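Local coordinates for protein extracellular ligand-binding receptor (Rhodopseudomonas palustris, PDB 3SG0) that probably serves as a periplasmic solute-binding receptor of the leucine-binding protein family, capturing aromatic acids such as phenylglyoxylate for transport into the cell, at residues P323-A328 with A338-Q343. Sequence-based numbering, arbitrary orientation.
Sequences PAALKA and AAIRDQ
Ala325 and Ala339 meet methyl to methyl at the centre of an alanine-lined helix-helix contact, a worked example of how small side chains let two helices lie close together. The two belong to a helical hairpin in which a short connection leads from helix 306-328 to helix 334-344, the 338-343 segment running back at 139° to 323-328, on a lobe of the periplasmic binding protein fold. CB of Ala325 lies 3.7 Å from CB of Ala339. With no longer side chain between them their CA atoms come within 4.9 Å. The segment axes approach to 8.5 Å.

Around this pair the contact widens in both directions along the first helix. One turn on, the methyl of Ala328 reaches the same Ala339 methyl, CB to CB 4.1 Å, so Ala339 sits against two alanines. Ala325 is also met by Ile340, at roughly a right angle to the Ala339 methyl, with Ile340 CG1 3.8 Å from Ala325 CB; that branch lies anti to the carbonyl carbon (chi1 -66°), leaving CG2 anti to the backbone N. At the Ala324 end, the aliphatic part of Gln343, bent at chi2, closes the row with its CG near the Ala324 methyl. No hydrogen bond crosses the interface.

Further out, Phe336 packs on Ala325 from the start of the second helix, while Ile340 also touches Pro115. Behind the contact Arg341 bridges to Glu345 and to its neighbour Asp342, where NH2 of Arg341 meets the anti lone pair of Asp342 OD1 at 2.9 Å, the oxygen tilted 17° out of the guanidinium plane.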
# COMPACT_ATOMS: atom_id res chain seq x y z
N PRO A 323 -9.63 -2.51 23.21
CA PRO A 323 -10.40 -2.41 24.46
C PRO A 323 -11.61 -3.35 24.48
O PRO A 323 -11.87 -4.00 25.50
CB PRO A 323 -10.79 -0.93 24.49
CG PRO A 323 -9.63 -0.25 23.80
CD PRO A 323 -9.30 -1.19 22.66
N ALA A 324 -12.35 -3.43 23.38
CA ALA A 324 -13.47 -4.37 23.34
C ALA A 324 -12.99 -5.81 23.45
O ALA A 324 -13.61 -6.62 24.15
CB ALA A 324 -14.29 -4.17 22.07
N ALA A 325 -11.88 -6.14 22.80
CA ALA A 325 -11.37 -7.50 22.85
C ALA A 325 -10.95 -7.90 24.27
O ALA A 325 -11.10 -9.05 24.67
CB ALA A 325 -10.22 -7.66 21.86
N LEU A 326 -10.42 -6.94 25.02
CA LEU A 326 -10.00 -7.18 26.40
C LEU A 326 -11.18 -7.50 27.31
O LEU A 326 -10.99 -8.07 28.38
CB LEU A 326 -9.22 -5.99 26.96
CG LEU A 326 -7.82 -5.81 26.39
CD1 LEU A 326 -7.27 -4.44 26.75
CD2 LEU A 326 -6.88 -6.92 26.85
N LYS A 327 -12.39 -7.12 26.91
CA LYS A 327 -13.57 -7.45 27.71
C LYS A 327 -13.96 -8.90 27.52
O LYS A 327 -14.68 -9.47 28.34
CB LYS A 327 -14.75 -6.56 27.33
CG LYS A 327 -14.47 -5.09 27.46
CD LYS A 327 -15.74 -4.27 27.25
CE LYS A 327 -15.43 -2.78 27.24
NZ LYS A 327 -16.62 -1.98 26.86
N ALA A 328 -13.47 -9.50 26.43
CA ALA A 328 -13.85 -10.85 26.05
C ALA A 328 -12.87 -11.92 26.52
O ALA A 328 -13.27 -13.04 26.84
CB ALA A 328 -14.03 -10.95 24.54
N ALA A 338 -9.64 -13.73 18.16
CA ALA A 338 -10.92 -13.79 17.47
C ALA A 338 -11.74 -12.54 17.75
O ALA A 338 -12.45 -12.04 16.88
CB ALA A 338 -11.70 -15.05 17.87
N ALA A 339 -11.66 -12.02 18.98
CA ALA A 339 -12.37 -10.81 19.33
C ALA A 339 -11.82 -9.62 18.55
O ALA A 339 -12.58 -8.77 18.09
CB ALA A 339 -12.31 -10.55 20.83
N ILE A 340 -10.50 -9.54 18.39
CA ILE A 340 -9.94 -8.49 17.55
C ILE A 340 -10.47 -8.60 16.12
O ILE A 340 -10.88 -7.61 15.52
CB ILE A 340 -8.40 -8.51 17.55
CG1 ILE A 340 -7.88 -8.16 18.95
CG2 ILE A 340 -7.86 -7.53 16.52
CD1 ILE A 340 -6.39 -8.26 19.09
N ARG A 341 -10.45 -9.81 15.57
CA ARG A 341 -10.95 -10.03 14.22
C ARG A 341 -12.41 -9.56 14.10
O ARG A 341 -12.78 -8.89 13.13
CB ARG A 341 -10.83 -11.50 13.82
CG ARG A 341 -10.99 -11.77 12.31
CD ARG A 341 -11.84 -13.00 12.00
NE ARG A 341 -13.22 -12.78 12.42
CZ ARG A 341 -14.12 -12.10 11.72
NH1 ARG A 341 -13.82 -11.63 10.51
NH2 ARG A 341 -15.34 -11.90 12.21
N ASP A 342 -13.23 -9.94 15.07
CA ASP A 342 -14.65 -9.55 15.09
C ASP A 342 -14.82 -8.04 15.17
O ASP A 342 -15.70 -7.46 14.53
CB ASP A 342 -15.38 -10.17 16.29
CG ASP A 342 -15.58 -11.68 16.18
OD1 ASP A 342 -15.53 -12.23 15.07
OD2 ASP A 342 -15.83 -12.31 17.22
N GLN A 343 -13.99 -7.39 15.98
CA GLN A 343 -14.16 -5.97 16.23
C GLN A 343 -13.72 -5.10 15.06
O GLN A 343 -14.37 -4.10 14.75
CB GLN A 343 -13.42 -5.57 17.50
CG GLN A 343 -14.03 -6.14 18.78
CD GLN A 343 -15.49 -5.76 18.95
OE1 GLN A 343 -15.84 -4.58 18.91
NE2 GLN A 343 -16.35 -6.77 19.11